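Local coordinates for protein succinate-semialdehyde dehydrogenase (NAD(P)(+)) (Marinobacter aquaeolei, PDB 3RH9) that probably oxidises succinate semialdehyde to succinate with a nicotinamide cofactor, as a member of the aldehyde dehydrogenase family, at residues 128-133 / 141-146; 272-277 / 304-309. All coordinates share one frame; numbering follows the deposited sequence.

Contact 1: residues 128-133 / 141-146; sequences DSHTIP and WTVHYR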
loop_
_atom_site.group_PDB
_atom_site.type_symbol
_atom_site.label_atom_id
_atom_site.label_comp_id
_atom_site.label_asym_id
_atom_site.label_seq_id
_atom_site.Cartn_x
_atom_site.Cartn_y
_atom_site.Cartn_z
ATOM N N ASP A 128 -10.356 -8.035 14.740
ATOM C CA ASP A 128 -11.634 -7.704 15.375
ATOM C C ASP A 128 -11.919 -6.223 15.229
ATOM O O ASP A 128 -11.027 -5.398 15.419
ATOM C CB ASP A 128 -11.606 -8.073 16.867
ATOM C CG ASP A 128 -11.760 -9.566 17.105
ATOM O OD1 ASP A 128 -12.049 -10.305 16.131
ATOM O OD2 ASP A 128 -11.594 -9.996 18.270
ATOM N N SER A 129 -13.153 -5.867 14.907
ATOM C CA SER A 129 -13.503 -4.450 14.900
ATOM C C SER A 129 -13.287 -3.850 16.302
ATOM O O SER A 129 -13.300 -4.554 17.311
ATOM C CB SER A 129 -14.939 -4.242 14.430
ATOM O OG SER A 129 -15.854 -4.735 15.389
ATOM N N HIS A 130 -13.074 -2.549 16.363
ATOM C CA HIS A 130 -12.865 -1.907 17.649
ATOM C C HIS A 130 -13.443 -0.489 17.695
ATOM O O HIS A 130 -13.448 0.249 16.702
ATOM C CB HIS A 130 -11.383 -1.895 18.008
ATOM C CG HIS A 130 -10.560 -0.954 17.179
ATOM N ND1 HIS A 130 -10.080 0.244 17.667
ATOM C CD2 HIS A 130 -10.107 -1.045 15.902
ATOM C CE1 HIS A 130 -9.380 0.856 16.726
ATOM N NE2 HIS A 130 -9.384 0.097 15.643
ATOM N N THR A 131 -13.943 -0.121 18.862
ATOM C CA THR A 131 -14.511 1.194 19.048
ATOM C C THR A 131 -13.511 2.084 19.738
ATOM O O THR A 131 -12.990 1.737 20.786
ATOM C CB THR A 131 -15.778 1.114 19.882
ATOM O OG1 THR A 131 -16.687 0.208 19.246
ATOM C CG2 THR A 131 -16.420 2.473 19.971
ATOM N N ILE A 132 -13.229 3.229 19.147
ATOM C CA ILE A 132 -12.250 4.121 19.732
ATOM C C ILE A 132 -12.854 4.825 20.955
ATOM O O ILE A 132 -14.076 4.932 21.070
ATOM C CB ILE A 132 -11.732 5.123 18.686
ATOM C CG1 ILE A 132 -12.852 6.075 18.257
ATOM C CG2 ILE A 132 -11.141 4.369 17.495
ATOM C CD1 ILE A 132 -12.433 7.077 17.215
ATOM N N PRO A 133 -11.996 5.286 21.882
ATOM C CA PRO A 133 -12.446 5.914 23.130
ATOM C C PRO A 133 -12.938 7.346 22.924
ATOM O O PRO A 133 -13.791 7.812 23.681
ATOM C CB PRO A 133 -11.183 5.908 24.006
ATOM C CG PRO A 133 -10.165 5.049 23.269
ATOM C CD PRO A 133 -10.529 5.167 21.831
ATOM N N TRP A 141 -17.581 5.837 17.512
ATOM C CA TRP A 141 -16.857 5.488 16.286
ATOM C C TRP A 141 -16.306 4.073 16.268
ATOM O O TRP A 141 -15.481 3.699 17.094
ATOM C CB TRP A 141 -15.712 6.465 16.027
ATOM C CG TRP A 141 -16.150 7.859 15.807
ATOM C CD1 TRP A 141 -16.694 8.697 16.726
ATOM C CD2 TRP A 141 -16.070 8.599 14.585
ATOM N NE1 TRP A 141 -16.968 9.919 16.156
ATOM C CE2 TRP A 141 -16.590 9.883 14.842
ATOM C CE3 TRP A 141 -15.608 8.304 13.304
ATOM C CZ2 TRP A 141 -16.659 10.863 13.861
ATOM C CZ3 TRP A 141 -15.681 9.273 12.340
ATOM C CH2 TRP A 141 -16.200 10.535 12.618
ATOM N N THR A 142 -16.739 3.286 15.301
ATOM C CA THR A 142 -16.236 1.934 15.228
ATOM C C THR A 142 -15.444 1.697 13.951
ATOM O O THR A 142 -15.831 2.133 12.869
ATOM C CB THR A 142 -17.363 0.902 15.377
ATOM O OG1 THR A 142 -18.005 1.088 16.641
ATOM C CG2 THR A 142 -16.808 -0.506 15.327
ATOM N N VAL A 143 -14.327 0.997 14.097
ATOM C CA VAL A 143 -13.485 0.662 12.971
ATOM C C VAL A 143 -13.552 -0.834 12.675
ATOM O O VAL A 143 -13.242 -1.660 13.524
ATOM C CB VAL A 143 -12.024 1.092 13.232
ATOM C CG1 VAL A 143 -11.115 0.523 12.165
ATOM C CG2 VAL A 143 -11.920 2.601 13.279
ATOM N N HIS A 144 -13.963 -1.174 11.465
ATOM C CA HIS A 144 -14.054 -2.570 11.048
ATOM C C HIS A 144 -12.979 -2.894 10.031
ATOM O O HIS A 144 -12.509 -2.033 9.297
ATOM C CB HIS A 144 -15.408 -2.848 10.408
ATOM C CG HIS A 144 -16.558 -2.756 11.353
ATOM N ND1 HIS A 144 -17.222 -1.572 11.608
ATOM C CD2 HIS A 144 -17.180 -3.701 12.097
ATOM C CE1 HIS A 144 -18.197 -1.791 12.471
ATOM N NE2 HIS A 144 -18.198 -3.077 12.778
ATOM N N TYR A 145 -12.590 -4.153 9.974
ATOM C CA TYR A 145 -11.667 -4.582 8.935
ATOM C C TYR A 145 -12.372 -5.608 8.033
ATOM O O TYR A 145 -12.424 -6.788 8.354
ATOM C CB TYR A 145 -10.382 -5.107 9.577
ATOM C CG TYR A 145 -9.753 -4.065 10.471
ATOM C CD1 TYR A 145 -9.023 -3.020 9.935
ATOM C CD2 TYR A 145 -9.924 -4.101 11.847
ATOM C CE1 TYR A 145 -8.462 -2.043 10.739
ATOM C CE2 TYR A 145 -9.381 -3.123 12.662
ATOM C CZ TYR A 145 -8.648 -2.094 12.101
ATOM O OH TYR A 145 -8.089 -1.124 12.901
ATOM N N ARG A 146 -12.954 -5.134 6.931
ATOM C CA ARG A 146 -13.684 -5.997 5.990
ATOM C C ARG A 146 -12.729 -6.714 5.038
ATOM O O ARG A 146 -11.639 -6.214 4.732
ATOM C CB ARG A 146 -14.665 -5.182 5.118
ATOM C CG ARG A 146 -15.457 -4.104 5.809
ATOM C CD ARG A 146 -16.467 -4.690 6.734
ATOM N NE ARG A 146 -17.292 -3.664 7.347
ATOM C CZ ARG A 146 -18.132 -3.889 8.351
ATOM N NH1 ARG A 146 -18.245 -5.109 8.853
ATOM N NH2 ARG A 146 -18.854 -2.895 8.854
HETATM O O HOH W 1 -16.279 6.055 19.969
#
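His130 and Val143 form the antiparallel hydrogen-bonded pair of this hairpin: Val143 N donates almost straight to His130 O (2.8 Å, 175°), and His130 N returns a bond to Val143 O at 3.0 Å. Two residues on, Ile132 N gives a third backbone bond to Trp141 O at 3.1 Å, and a water links Ile132 O and Trp141 N in place of a direct return bond. Among side-chain polar contacts, Thr131 and Thr142 face each other as the non-hydrogen-bonded pair, their hydroxyls joined OG1 to OG1 at 3.0 Å. Each places OG1 beside its backbone N, opposite the carbonyl carbon (chi1 -56° and -60°), which brings the two oxygens together. On the opposite face His130 NE2 makes only a weak bond, 3.3 Å, to Tyr145 OH, which lies near the imidazole plane at the ring edge; that hydroxyl also bonds Glu469 of the second subunit. Apolar contact is modest: Ile132 CD1 meets Trp141 CB at 3.5 Å, the two side chains running alongside each other, while Ser129 CB approaches His144 CD2. Strand 475-482 pairs with the other edge of 141-146. Three backbone bonds against one hydroxyl bond and one weak ring bond suggest that the main chain holds the hairpin together, and Val143 and Tyr145 meet the partner subunit, as in the oligomerisation arm of aldehyde dehydrogenases.

Contact 2: residues 272-277 / 304-309; sequences EAAADN and DAFGQK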
loop_
_atom_site.group_PDB
_atom_site.type_symbol
_atom_site.label_atom_id
_atom_site.label_comp_id
_atom_site.label_asym_id
_atom_site.label_seq_id
_atom_site.Cartn_x
_atom_site.Cartn_y
_atom_site.Cartn_z
ATOM N N GLU A 272 33.764 -16.973 13.046
ATOM C CA GLU A 272 33.254 -18.329 12.923
ATOM C C GLU A 272 31.742 -18.307 12.836
ATOM O O GLU A 272 31.148 -19.048 12.063
ATOM C CB GLU A 272 33.711 -19.192 14.102
ATOM C CG GLU A 272 35.192 -19.579 14.043
ATOM C CD GLU A 272 35.508 -20.577 12.912
ATOM O OE1 GLU A 272 34.792 -21.612 12.815
ATOM O OE2 GLU A 272 36.473 -20.340 12.135
ATOM N N ALA A 273 31.118 -17.441 13.626
ATOM C CA ALA A 273 29.661 -17.332 13.617
ATOM C C ALA A 273 29.147 -16.756 12.295
ATOM O O ALA A 273 28.192 -17.268 11.714
ATOM C CB ALA A 273 29.177 -16.503 14.807
ATOM N N ALA A 274 29.784 -15.692 11.823
ATOM C CA ALA A 274 29.434 -15.114 10.535
ATOM C C ALA A 274 29.625 -16.124 9.378
ATOM O O ALA A 274 28.777 -16.259 8.503
ATOM C CB ALA A 274 30.238 -13.844 10.299
ATOM N N ALA A 275 30.741 -16.843 9.392
ATOM C CA ALA A 275 31.012 -17.860 8.385
ATOM C C ALA A 275 29.924 -18.917 8.409
ATOM O O ALA A 275 29.395 -19.300 7.365
ATOM C CB ALA A 275 32.382 -18.494 8.630
ATOM N N ASP A 276 29.607 -19.392 9.610
ATOM C CA ASP A 276 28.526 -20.346 9.805
ATOM C C ASP A 276 27.231 -19.790 9.247
ATOM O O ASP A 276 26.520 -20.462 8.497
ATOM C CB ASP A 276 28.332 -20.643 11.292
ATOM C CG ASP A 276 29.223 -21.757 11.785
ATOM O OD1 ASP A 276 30.231 -22.052 11.105
ATOM O OD2 ASP A 276 28.913 -22.332 12.856
ATOM N N ASN A 277 26.923 -18.557 9.628
ATOM C CA ASN A 277 25.694 -17.931 9.185
ATOM C C ASN A 277 25.643 -17.723 7.678
ATOM O O ASN A 277 24.610 -17.941 7.037
ATOM C CB ASN A 277 25.489 -16.616 9.914
ATOM C CG ASN A 277 24.753 -16.798 11.216
ATOM O OD1 ASN A 277 23.530 -16.961 11.231
ATOM N ND2 ASN A 277 25.489 -16.771 12.324
ATOM N N ASP A 304 41.039 -11.956 4.492
ATOM C CA ASP A 304 41.799 -13.173 4.215
ATOM C C ASP A 304 41.381 -14.344 5.088
ATOM O O ASP A 304 41.109 -15.441 4.595
ATOM C CB ASP A 304 43.285 -12.915 4.408
ATOM C CG ASP A 304 43.906 -12.234 3.216
ATOM O OD1 ASP A 304 43.372 -12.450 2.099
ATOM O OD2 ASP A 304 44.916 -11.498 3.395
ATOM N N ALA A 305 41.351 -14.103 6.393
ATOM C CA ALA A 305 40.908 -15.114 7.331
ATOM C C ALA A 305 39.471 -15.504 7.008
ATOM O O ALA A 305 39.094 -16.670 7.110
ATOM C CB ALA A 305 41.019 -14.601 8.749
ATOM N N PHE A 306 38.667 -14.529 6.601
ATOM C CA PHE A 306 37.272 -14.831 6.342
ATOM C C PHE A 306 37.081 -15.731 5.117
ATOM O O PHE A 306 36.296 -16.677 5.165
ATOM C CB PHE A 306 36.404 -13.564 6.259
ATOM C CG PHE A 306 34.921 -13.851 6.284
ATOM C CD1 PHE A 306 34.327 -14.407 7.408
ATOM C CD2 PHE A 306 34.129 -13.591 5.183
ATOM C CE1 PHE A 306 32.969 -14.688 7.433
ATOM C CE2 PHE A 306 32.772 -13.867 5.208
ATOM C CZ PHE A 306 32.194 -14.414 6.337
ATOM N N GLY A 307 37.797 -15.443 4.034
ATOM C CA GLY A 307 37.704 -16.259 2.838
ATOM C C GLY A 307 38.100 -17.697 3.118
ATOM O O GLY A 307 37.453 -18.645 2.667
ATOM N N GLN A 308 39.176 -17.848 3.882
ATOM C CA GLN A 308 39.681 -19.153 4.272
ATOM C C GLN A 308 38.569 -19.946 4.924
ATOM O O GLN A 308 38.263 -21.070 4.513
ATOM C CB GLN A 308 40.826 -18.992 5.276
ATOM C CG GLN A 308 41.939 -20.010 5.124
ATOM C CD GLN A 308 42.793 -19.704 3.907
ATOM O OE1 GLN A 308 43.079 -18.537 3.614
ATOM N NE2 GLN A 308 43.203 -20.751 3.185
ATOM N N LYS A 309 37.970 -19.344 5.950
ATOM C CA LYS A 309 36.875 -19.973 6.673
ATOM C C LYS A 309 35.738 -20.367 5.733
ATOM O O LYS A 309 35.136 -21.439 5.888
ATOM C CB LYS A 309 36.365 -19.057 7.784
ATOM C CG LYS A 309 37.233 -19.035 9.026
ATOM C CD LYS A 309 36.939 -17.817 9.891
ATOM C CE LYS A 309 37.687 -17.886 11.224
ATOM N NZ LYS A 309 38.945 -18.696 11.142
#
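The Phe306 ring meets helix 272-277 through one corner, CE1, and its edge faces the backbone: Ala275 N lies near the ring plane, 3.7 Å from CE1. The methyl groups of Ala274 and Ala275 both come to the same atom, each CB at 4.0 Å from CE1, that of Ala274 obliquely. With CG turned away from the backbone N (chi1 -168°), the phenyl group reaches across to the neighbouring helix, where Leu271 and Leu278 also touch it. One turn further along helix 304-309, Lys309 CB rests against Ala275 CB at 4.1 Å. From there the lysine chain runs nearly extended to a bend at its last torsion, crossing the Glu272 side chain at about a right angle. Its NZ forms a salt bridge with Glu272 OE2 at 3.1 Å, although the position of that oxygen is less certain. The other carboxylate oxygen, OE1, pairs with Arg313, so the glutamate is probably shared between two cations of the same helix. A methionine in place of Lys309 would probably leave Glu272 OE2 without its charged mate, and the carboxylate leaning on Arg313 instead. The short axes pass 9.9 Å apart at a crossing angle of -45°. Small alanines against a phenylalanine, with a charge pair beside them, join two helices beside the sheet that contains strands 262-265, 295-299 and 417-421; Ala274 also touches Phe421 of that sheet. This is the alpha/beta layering of the aldehyde dehydrogenase catalytic domain.

Overall arrangement
Following the chain from the N terminus, contact 1 comes first: segments 128-133 and 141-146 close a beta hairpin, with seven residues between the segments, after helix 103-123. The chain then lays down five of the six strands of the sheet holding 151-154 and 229-233; its last strand, 461-462, comes after contact 2. There, 26 residues, strand 295-299 among them, separate segments 272-277 and 304-309, on helices 271-283 and 303-316, whose packing closes a longer loop. The two contacts lie in series, neither nested nor crossed, with centres about 51 Å apart and nearest atoms about 35 Å apart. Contact 1 builds a projecting arm that meets the second subunit, whereas contact 2 ties together helices flanking the seven-stranded sheet within one chain.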